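Side-chain contacts in STING-associated CdnE c-di-GMP synthase (PDB 6WT8), which probably makes the cyclic dinucleotide c-di-GMP from GTP, as the signal-producing nucleotidyltransferase of a bacterial CBASS defence system paired with STING: residues 79-82 against 83-87; 157-160 against 161-165; 265-268 against 269-272; 339-342 against 343-347. All blocks are in the same frame, centred on the assembly; numbering follows the deposited sequence.

Interaction 1: 79-82 against 83-87; sequences KSHG and NLVDF
The imidazole of H81 lies obliquely across the isopropyl group of V85, with CD2 of H81 4.1 Å from CG2 of V85. The same methyl, CG2 of V85, also rests 3.7 Å from the backbone O of H81, because a chi1 of -66° tucks CG2 between the V85 backbone N and carbonyl carbon while CG1 lies beside the N, anti to the carbonyl carbon. Two hydrogen bonds hold the rotation of the buried H81 ring, one at each nitrogen: ND1 shares a 2.8 Å hydrogen bond with OG of S80 next door, and NE2 bonds to Q109 OE1 on strand 106-112. Here the chain changes from helix 60-81 into strand 85-90, a helix-to-strand connection of the nucleotidyltransferase core, in which the strand pairs with strand 106-112 in the central sheet. The reversal takes two overlapping turns. L84 N donates to H81 O at 2.9 Å, approaching from above the carbonyl plane (48° out of it); a weak bond of 3.4 Å from V85 N to G82 O follows. At the bend, N83 folds its amide back, with CG lodged between its own N and carbonyl carbon (chi1 54°), and OD1 of N83 settles 3.4 Å from CA of H81. The F87 ring reaches back from the strand toward the glycine, where its CE2 comes within 4.2 Å of G82 CA, while E74, L77 and K78 of helix 60-81 also touch the F87 side chain.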
loop_
_atom_site.group_PDB
_atom_site.type_symbol
_atom_site.label_atom_id
_atom_site.label_comp_id
_atom_site.label_asym_id
_atom_site.label_seq_id
_atom_site.Cartn_x
_atom_site.Cartn_y
_atom_site.Cartn_z
ATOM N N LYS A 79 23.975 12.987 -1.825
ATOM C CA LYS A 79 25.269 13.639 -2.020
ATOM C C LYS A 79 25.447 14.070 -3.482
ATOM O O LYS A 79 25.987 15.147 -3.756
ATOM C CB LYS A 79 26.374 12.678 -1.588
ATOM C CG LYS A 79 27.765 13.423 -1.500
ATOM C CD LYS A 79 28.847 12.464 -0.989
ATOM C CE LYS A 79 30.185 13.200 -0.804
ATOM N NZ LYS A 79 30.663 13.665 -2.122
ATOM N N SER A 80 24.985 13.245 -4.431
ATOM C CA SER A 80 25.131 13.527 -5.861
ATOM C C SER A 80 24.270 14.688 -6.327
ATOM O O SER A 80 24.763 15.552 -7.071
ATOM C CB SER A 80 24.806 12.232 -6.642
ATOM O OG SER A 80 24.594 12.499 -8.009
ATOM N N HIS A 81 22.970 14.702 -5.971
ATOM C CA HIS A 81 22.066 15.662 -6.586
ATOM C C HIS A 81 20.861 15.932 -5.703
ATOM O O HIS A 81 19.772 16.263 -6.206
ATOM C CB HIS A 81 21.627 15.155 -7.977
ATOM C CG HIS A 81 21.067 13.762 -7.977
ATOM N ND1 HIS A 81 21.822 12.641 -8.279
ATOM C CD2 HIS A 81 19.820 13.318 -7.708
ATOM C CE1 HIS A 81 21.061 11.566 -8.170
ATOM N NE2 HIS A 81 19.837 11.942 -7.838
ATOM N N GLY A 82 21.097 15.858 -4.384
ATOM C CA GLY A 82 20.033 16.192 -3.436
ATOM C C GLY A 82 19.506 17.607 -3.585
ATOM O O GLY A 82 18.370 17.896 -3.169
ATOM N N ASN A 83 20.283 18.491 -4.199
ATOM C CA ASN A 83 19.873 19.865 -4.424
ATOM C C ASN A 83 18.759 19.966 -5.452
ATOM O O ASN A 83 18.207 21.057 -5.619
ATOM C CB ASN A 83 21.070 20.734 -4.843
ATOM C CG ASN A 83 21.820 20.165 -6.071
ATOM O OD1 ASN A 83 22.241 18.994 -6.031
ATOM N ND2 ASN A 83 21.965 20.981 -7.147
ATOM N N LEU A 84 18.468 18.881 -6.180
ATOM C CA LEU A 84 17.433 18.903 -7.216
ATOM C C LEU A 84 16.199 18.092 -6.869
ATOM O O LEU A 84 15.198 18.183 -7.594
ATOM C CB LEU A 84 18.004 18.358 -8.552
ATOM C CG LEU A 84 19.146 19.226 -9.147
ATOM C CD1 LEU A 84 19.569 18.584 -10.499
ATOM C CD2 LEU A 84 18.712 20.642 -9.401
ATOM N N VAL A 85 16.223 17.303 -5.787
ATOM C CA VAL A 85 15.142 16.378 -5.513
ATOM C C VAL A 85 14.826 16.331 -4.018
ATOM O O VAL A 85 15.666 16.626 -3.150
ATOM C CB VAL A 85 15.501 14.944 -5.981
ATOM C CG1 VAL A 85 15.643 14.873 -7.488
ATOM C CG2 VAL A 85 16.752 14.390 -5.249
ATOM N N ASP A 86 13.578 15.939 -3.735
ATOM C CA ASP A 86 13.177 15.391 -2.443
ATOM C C ASP A 86 13.195 13.873 -2.463
ATOM O O ASP A 86 12.990 13.241 -3.502
ATOM C CB ASP A 86 11.752 15.799 -2.106
ATOM C CG ASP A 86 11.579 17.306 -1.912
ATOM O OD1 ASP A 86 12.547 18.048 -1.597
ATOM O OD2 ASP A 86 10.394 17.738 -2.002
ATOM N N PHE A 87 13.390 13.277 -1.303
ATOM C CA PHE A 87 13.375 11.827 -1.200
ATOM C C PHE A 87 12.207 11.363 -0.370
ATOM O O PHE A 87 11.997 11.851 0.747
ATOM C CB PHE A 87 14.667 11.302 -0.578
ATOM C CG PHE A 87 15.889 11.580 -1.429
ATOM C CD1 PHE A 87 16.139 10.750 -2.526
ATOM C CD2 PHE A 87 16.755 12.667 -1.175
ATOM C CE1 PHE A 87 17.210 11.000 -3.363
ATOM C CE2 PHE A 87 17.820 12.905 -2.007
ATOM C CZ PHE A 87 18.026 12.079 -3.105
#

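Interaction 2: 157-160 against 161-165; sequences DLKY and VRLKS
Y160 and K164, one helical turn apart on helix 154-172, lie side by side and point the same way. Starting at the backbone, CB of Y160 sits 3.1 Å from V161 N. With CG anti to the Y160 nitrogen (chi1 173°), the ring stands out from the helix beside the K164 chain, and CD2 of Y160 still passes within 3.8 Å of V161 N. Farther out the aliphatic chain of K164 takes over: its CD meets CE1 and CE2 of the ring about equally, is closest among the ring carbons to CZ of Y160, 3.6 Å away, and is nearer still to OH of Y160, at 3.4 Å. At the tip, OH of Y160 lies 3.3 Å from K164 CE and receives a weak hydrogen bond from NZ, which the last bend of the lysine chain (chi4 71°) swings toward it. One residue earlier, K159 and L163 repeat the theme without polarity, CG of K159 lying 4.0 Å from CD1 of L163. Farther along, S165 OG gives V161 O a second bond of 2.7 Å, arriving from the face opposite to S165 N, and the serine OG bonds in turn to Q109. R162 leaves this surface, its NE forming a salt bridge with E166. The Y160-K164 contact is chiefly apolar: methylenes carry the overlap, and the long polar bond at the tip would add only modestly to it.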
loop_
_atom_site.group_PDB
_atom_site.type_symbol
_atom_site.label_atom_id
_atom_site.label_comp_id
_atom_site.label_asym_id
_atom_site.label_seq_id
_atom_site.Cartn_x
_atom_site.Cartn_y
_atom_site.Cartn_z
ATOM N N ASP A 157 15.218 17.844 -16.755
ATOM C CA ASP A 157 15.710 17.590 -15.393
ATOM C C ASP A 157 15.450 16.166 -14.950
ATOM O O ASP A 157 16.260 15.598 -14.229
ATOM C CB ASP A 157 15.065 18.549 -14.418
ATOM C CG ASP A 157 15.656 19.949 -14.507
ATOM O OD1 ASP A 157 16.738 20.124 -15.121
ATOM O OD2 ASP A 157 15.035 20.845 -13.906
ATOM N N LEU A 158 14.292 15.606 -15.306
ATOM C CA LEU A 158 14.014 14.207 -14.961
ATOM C C LEU A 158 14.990 13.274 -15.659
ATOM O O LEU A 158 15.530 12.347 -15.036
ATOM C CB LEU A 158 12.564 13.855 -15.314
ATOM C CG LEU A 158 11.557 14.491 -14.344
ATOM C CD1 LEU A 158 10.153 14.482 -14.904
ATOM C CD2 LEU A 158 11.591 13.802 -12.957
ATOM N N LYS A 159 15.191 13.462 -16.983
ATOM C CA LYS A 159 16.172 12.643 -17.692
ATOM C C LYS A 159 17.551 12.775 -17.068
ATOM O O LYS A 159 18.237 11.780 -16.839
ATOM C CB LYS A 159 16.168 13.061 -19.174
ATOM C CG LYS A 159 17.105 12.225 -19.999
ATOM C CD LYS A 159 16.948 12.608 -21.462
ATOM C CE LYS A 159 17.921 11.763 -22.281
ATOM N NZ LYS A 159 18.013 12.213 -23.712
ATOM N N TYR A 160 17.948 13.995 -16.723
ATOM C CA TYR A 160 19.232 14.226 -16.077
ATOM C C TYR A 160 19.345 13.473 -14.765
ATOM O O TYR A 160 20.361 12.808 -14.509
ATOM C CB TYR A 160 19.384 15.731 -15.864
ATOM C CG TYR A 160 20.560 16.129 -15.061
ATOM C CD1 TYR A 160 21.862 15.862 -15.482
ATOM C CD2 TYR A 160 20.379 16.811 -13.859
ATOM C CE1 TYR A 160 22.931 16.244 -14.723
ATOM C CE2 TYR A 160 21.440 17.206 -13.101
ATOM C CZ TYR A 160 22.714 16.925 -13.518
ATOM O OH TYR A 160 23.773 17.332 -12.754
ATOM N N VAL A 161 18.332 13.610 -13.893
ATOM C CA VAL A 161 18.396 12.920 -12.605
ATOM C C VAL A 161 18.413 11.406 -12.803
ATOM O O VAL A 161 19.198 10.691 -12.158
ATOM C CB VAL A 161 17.223 13.374 -11.721
ATOM C CG1 VAL A 161 17.082 12.457 -10.513
ATOM C CG2 VAL A 161 17.467 14.803 -11.240
ATOM N N ARG A 162 17.609 10.888 -13.744
ATOM C CA ARG A 162 17.668 9.445 -14.017
ATOM C C ARG A 162 19.062 8.990 -14.439
ATOM O O ARG A 162 19.579 7.999 -13.921
ATOM C CB ARG A 162 16.631 9.082 -15.074
ATOM C CG ARG A 162 16.772 7.626 -15.675
ATOM C CD ARG A 162 16.494 6.555 -14.627
ATOM N NE ARG A 162 16.909 5.234 -15.145
ATOM C CZ ARG A 162 16.123 4.166 -15.333
ATOM N NH1 ARG A 162 14.832 4.216 -15.017
ATOM N NH2 ARG A 162 16.655 3.050 -15.785
ATOM N N LEU A 163 19.668 9.691 -15.392
ATOM C CA LEU A 163 20.975 9.240 -15.898
ATOM C C LEU A 163 22.073 9.470 -14.872
ATOM O O LEU A 163 22.977 8.619 -14.720
ATOM C CB LEU A 163 21.314 9.945 -17.239
ATOM C CG LEU A 163 20.325 9.601 -18.370
ATOM C CD1 LEU A 163 20.691 10.396 -19.612
ATOM C CD2 LEU A 163 20.387 8.118 -18.689
ATOM N N LYS A 164 22.011 10.591 -14.152
ATOM C CA LYS A 164 22.999 10.839 -13.115
ATOM C C LYS A 164 22.920 9.775 -12.025
ATOM O O LYS A 164 23.952 9.290 -11.537
ATOM C CB LYS A 164 22.780 12.230 -12.552
ATOM C CG LYS A 164 23.838 12.709 -11.578
ATOM C CD LYS A 164 23.524 14.198 -11.380
ATOM C CE LYS A 164 24.624 14.942 -10.634
ATOM N NZ LYS A 164 25.830 15.097 -11.502
ATOM N N SER A 165 21.697 9.362 -11.696
ATOM C CA SER A 165 21.528 8.288 -10.716
ATOM C C SER A 165 22.083 6.966 -11.204
ATOM O O SER A 165 22.680 6.202 -10.420
ATOM C CB SER A 165 20.013 8.142 -10.419
ATOM O OG SER A 165 19.518 9.310 -9.807
#

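Interaction 3: 265-268 against 269-272; sequences YDCP and HIEN
A type I beta turn from C267 to I270 reverses the chain where helix 253-266 of the helical lobe runs out, so that 265-268 and 269-272 head 145° apart. Closure comes from I270 N to C267 O at 3.3 Å, nearly straight at the hydrogen but entering well above the carbonyl plane. Within this turn the two central residues pack on each other: CG of P268 stands over the centre of the H269 imidazole, 4.3 Å from the centroid and 6° off the ring normal, a CH-pi contact. F345 of helix 336-360 stacks on H269, tying the turn to that helix. SG of C267, anti to its backbone N, reaches across the turn to I270, whose CD1 it meets at 3.8 Å; it also accepts a weak hydrogen bond from H269 N, 3.7 Å long. I270 in turn packs against E342, F345 and L346. Where the two arms draw together again at their ends, the amide of N272 crosses the ring of Y265 obliquely, their planes 71° apart, with OD1 of N272 3.9 Å from CD2 of Y265. A water lies between two carbonyls of the turn, 3.0 Å from P268 O and 3.2 Å from I270 O.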
loop_
_atom_site.group_PDB
_atom_site.type_symbol
_atom_site.label_atom_id
_atom_site.label_comp_id
_atom_site.label_asym_id
_atom_site.label_seq_id
_atom_site.Cartn_x
_atom_site.Cartn_y
_atom_site.Cartn_z
ATOM N N TYR A 265 -3.202 -15.380 -1.771
ATOM C CA TYR A 265 -1.947 -15.944 -2.224
ATOM C C TYR A 265 -2.013 -17.463 -2.239
ATOM O O TYR A 265 -1.588 -18.085 -3.207
ATOM C CB TYR A 265 -0.808 -15.425 -1.325
ATOM C CG TYR A 265 0.574 -15.674 -1.899
ATOM C CD1 TYR A 265 1.238 -16.892 -1.716
ATOM C CD2 TYR A 265 1.215 -14.665 -2.614
ATOM C CE1 TYR A 265 2.511 -17.079 -2.261
ATOM C CE2 TYR A 265 2.513 -14.847 -3.146
ATOM C CZ TYR A 265 3.123 -16.051 -2.951
ATOM O OH TYR A 265 4.382 -16.253 -3.512
ATOM N N ASP A 266 -2.653 -18.051 -1.221
ATOM C CA ASP A 266 -2.731 -19.505 -1.065
ATOM C C ASP A 266 -3.938 -20.107 -1.760
ATOM O O ASP A 266 -4.062 -21.338 -1.817
ATOM C CB ASP A 266 -2.757 -19.831 0.438
ATOM C CG ASP A 266 -1.370 -19.688 1.096
ATOM O OD1 ASP A 266 -0.396 -19.887 0.399
ATOM O OD2 ASP A 266 -1.348 -19.354 2.300
ATOM N N CYS A 267 -4.803 -19.295 -2.336
ATOM C CA CYS A 267 -5.983 -19.837 -3.015
ATOM C C CYS A 267 -5.637 -20.344 -4.420
ATOM O O CYS A 267 -5.227 -19.548 -5.280
ATOM C CB CYS A 267 -7.048 -18.755 -3.110
ATOM S SG CYS A 267 -8.562 -19.353 -3.918
ATOM N N PRO A 268 -5.823 -21.627 -4.715
ATOM C CA PRO A 268 -5.385 -22.136 -6.015
ATOM C C PRO A 268 -6.271 -21.702 -7.171
ATOM O O PRO A 268 -5.854 -21.817 -8.338
ATOM C CB PRO A 268 -5.402 -23.653 -5.812
ATOM C CG PRO A 268 -6.473 -23.859 -4.752
ATOM C CD PRO A 268 -6.325 -22.665 -3.813
ATOM N N HIS A 269 -7.438 -21.161 -6.885
ATOM C CA HIS A 269 -8.375 -20.697 -7.895
ATOM C C HIS A 269 -8.121 -19.264 -8.336
ATOM O O HIS A 269 -8.812 -18.796 -9.250
ATOM C CB HIS A 269 -9.800 -20.821 -7.329
ATOM C CG HIS A 269 -10.112 -22.199 -6.844
ATOM N ND1 HIS A 269 -10.524 -22.479 -5.555
ATOM C CD2 HIS A 269 -10.074 -23.384 -7.500
ATOM C CE1 HIS A 269 -10.732 -23.780 -5.441
ATOM N NE2 HIS A 269 -10.464 -24.349 -6.607
ATOM N N ILE A 270 -7.158 -18.562 -7.733
ATOM C CA ILE A 270 -6.896 -17.153 -8.044
ATOM C C ILE A 270 -5.454 -17.019 -8.525
ATOM O O ILE A 270 -4.526 -17.409 -7.803
ATOM C CB ILE A 270 -7.168 -16.264 -6.810
ATOM C CG1 ILE A 270 -8.638 -16.387 -6.391
ATOM C CG2 ILE A 270 -6.850 -14.765 -7.141
ATOM C CD1 ILE A 270 -8.949 -15.752 -4.967
ATOM N N GLU A 271 -5.272 -16.401 -9.698
ATOM C CA GLU A 271 -3.944 -16.073 -10.199
ATOM C C GLU A 271 -3.289 -15.022 -9.322
ATOM O O GLU A 271 -3.957 -14.099 -8.863
ATOM C CB GLU A 271 -4.045 -15.521 -11.617
ATOM C CG GLU A 271 -4.668 -16.506 -12.573
ATOM C CD GLU A 271 -3.701 -17.611 -12.933
ATOM O OE1 GLU A 271 -2.474 -17.388 -12.825
ATOM O OE2 GLU A 271 -4.162 -18.699 -13.332
ATOM N N ASN A 272 -1.968 -15.139 -9.097
ATOM C CA ASN A 272 -1.306 -14.155 -8.241
ATOM C C ASN A 272 -1.439 -12.742 -8.801
ATOM O O ASN A 272 -1.624 -11.783 -8.044
ATOM C CB ASN A 272 0.174 -14.492 -8.045
ATOM C CG ASN A 272 0.870 -13.530 -7.063
ATOM O OD1 ASN A 272 0.275 -13.101 -6.069
ATOM N ND2 ASN A 272 2.125 -13.169 -7.360
HETATM O O HOH W 1 -3.427 -20.210 -8.859
#

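Interaction 4: 339-342 against 343-347; sequences KLIE and IEFLS
I343 packs back on the preceding turn of helix 336-360, the C-terminal helix of the helical lobe, and shows how each residue of an alpha-helix meets those three and four places earlier. Its CG1 presses 3.2 Å from K339 O, the carbonyl that also accepts the I343 N-H, while its CB faces CD2 of L340. The K339 amine runs off to F334 O and I331 O. E344 comes next: its chain extends over the L340 carbonyl, CG 3.1 Å from L340 O, and its carboxylate passes obliquely by I341, OE1 of E344 lying 3.8 Å from CD1 of I341. F345 makes the main apolar contact. CG2 of I341, anti to its backbone N, lies alongside the phenyl group, 3.6 Å from CE2 of F345, and CD2 of F345 comes 3.4 Å from I341 O. L346 sets CG 3.3 Å from E342 O and packs against L309 and I263, while the E342 carboxylate accepts from the backbone nitrogens of S275 and I276, a buried acid gripped by two N-H groups. The S347 hydroxyl turns back on the helix (chi1 75°): OG of S347 donates to E344 O at 2.8 Å, with a C=O...donor angle of 116°.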
loop_
_atom_site.group_PDB
_atom_site.type_symbol
_atom_site.label_atom_id
_atom_site.label_comp_id
_atom_site.label_asym_id
_atom_site.label_seq_id
_atom_site.Cartn_x
_atom_site.Cartn_y
_atom_site.Cartn_z
ATOM N N LYS A 339 -13.377 -9.240 -11.422
ATOM C CA LYS A 339 -13.004 -9.026 -10.027
ATOM C C LYS A 339 -13.908 -9.829 -9.119
ATOM O O LYS A 339 -13.444 -10.427 -8.141
ATOM C CB LYS A 339 -13.104 -7.521 -9.705
ATOM C CG LYS A 339 -11.945 -6.718 -10.314
ATOM C CD LYS A 339 -12.233 -5.198 -10.241
ATOM C CE LYS A 339 -11.006 -4.451 -10.783
ATOM N NZ LYS A 339 -11.265 -2.964 -11.020
ATOM N N LEU A 340 -15.207 -9.866 -9.448
ATOM C CA LEU A 340 -16.134 -10.629 -8.617
ATOM C C LEU A 340 -15.842 -12.124 -8.613
ATOM O O LEU A 340 -16.140 -12.781 -7.604
ATOM C CB LEU A 340 -17.571 -10.363 -9.061
ATOM C CG LEU A 340 -18.068 -8.973 -8.655
ATOM C CD1 LEU A 340 -19.508 -8.772 -9.173
ATOM C CD2 LEU A 340 -18.000 -8.776 -7.105
ATOM N N ILE A 341 -15.287 -12.692 -9.688
ATOM C CA ILE A 341 -14.894 -14.104 -9.615
ATOM C C ILE A 341 -13.886 -14.278 -8.482
ATOM O O ILE A 341 -13.973 -15.210 -7.680
ATOM C CB ILE A 341 -14.315 -14.593 -10.946
ATOM C CG1 ILE A 341 -15.449 -14.589 -11.991
ATOM C CG2 ILE A 341 -13.670 -16.007 -10.762
ATOM C CD1 ILE A 341 -16.861 -15.121 -11.407
ATOM N N GLU A 342 -12.870 -13.408 -8.438
ATOM C CA GLU A 342 -11.854 -13.554 -7.395
ATOM C C GLU A 342 -12.465 -13.300 -6.015
ATOM O O GLU A 342 -12.133 -13.992 -5.051
ATOM C CB GLU A 342 -10.689 -12.607 -7.703
ATOM C CG GLU A 342 -10.052 -13.025 -9.041
ATOM C CD GLU A 342 -8.724 -12.358 -9.339
ATOM O OE1 GLU A 342 -8.159 -11.650 -8.476
ATOM O OE2 GLU A 342 -8.248 -12.535 -10.495
ATOM N N ILE A 343 -13.341 -12.301 -5.893
ATOM C CA ILE A 343 -14.007 -12.062 -4.602
ATOM C C ILE A 343 -14.799 -13.302 -4.200
ATOM O O ILE A 343 -14.812 -13.687 -3.026
ATOM C CB ILE A 343 -14.924 -10.821 -4.678
ATOM C CG1 ILE A 343 -14.107 -9.583 -5.077
ATOM C CG2 ILE A 343 -15.699 -10.585 -3.351
ATOM C CD1 ILE A 343 -13.015 -9.246 -4.086
ATOM N N GLU A 344 -15.523 -13.926 -5.161
ATOM C CA GLU A 344 -16.277 -15.148 -4.832
ATOM C C GLU A 344 -15.349 -16.277 -4.338
ATOM O O GLU A 344 -15.678 -16.973 -3.367
ATOM C CB GLU A 344 -17.087 -15.632 -6.040
ATOM C CG GLU A 344 -18.227 -14.707 -6.392
ATOM C CD GLU A 344 -18.893 -15.005 -7.740
ATOM O OE1 GLU A 344 -18.730 -16.130 -8.279
ATOM O OE2 GLU A 344 -19.562 -14.092 -8.265
ATOM N N PHE A 345 -14.204 -16.511 -4.992
ATOM C CA PHE A 345 -13.288 -17.537 -4.482
ATOM C C PHE A 345 -12.756 -17.162 -3.115
ATOM O O PHE A 345 -12.598 -18.040 -2.237
ATOM C CB PHE A 345 -12.140 -17.748 -5.493
ATOM C CG PHE A 345 -12.531 -18.595 -6.677
ATOM C CD1 PHE A 345 -13.117 -19.839 -6.480
ATOM C CD2 PHE A 345 -12.296 -18.147 -7.970
ATOM C CE1 PHE A 345 -13.414 -20.640 -7.598
ATOM C CE2 PHE A 345 -12.601 -18.963 -9.071
ATOM C CZ PHE A 345 -13.189 -20.173 -8.873
ATOM N N LEU A 346 -12.466 -15.882 -2.888
ATOM C CA LEU A 346 -12.008 -15.486 -1.543
ATOM C C LEU A 346 -13.099 -15.722 -0.509
ATOM O O LEU A 346 -12.813 -16.192 0.598
ATOM C CB LEU A 346 -11.630 -14.002 -1.519
ATOM C CG LEU A 346 -10.375 -13.631 -2.269
ATOM C CD1 LEU A 346 -10.210 -12.107 -2.154
ATOM C CD2 LEU A 346 -9.129 -14.311 -1.693
ATOM N N SER A 347 -14.351 -15.395 -0.834
ATOM C CA SER A 347 -15.418 -15.600 0.135
ATOM C C SER A 347 -15.609 -17.083 0.426
ATOM O O SER A 347 -15.891 -17.448 1.584
ATOM C CB SER A 347 -16.685 -14.935 -0.374
ATOM O OG SER A 347 -17.249 -15.706 -1.399
#

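All four contacts are local and follow in series, none nesting or crossing; they fall into two touching pairs at distant ends of the molecule. Interaction 1 closes the turn between helix 60-81 and strand 85-90; interaction 2 lies within helix 154-172 and closes no loop, but its helix rests against interaction 1, L84 CD1 packing 3.5 Å from Y160 CE2. Together they tie two helices to the sheet of the nucleotidyltransferase core. Interaction 3 then closes the turn after helix 253-266, and interaction 4, within helix 336-360, packs upon it, joining these parts of the helical lobe. The centres of interactions 1 and 4 stand about 44 Å apart, on opposite sides of the chain's centre.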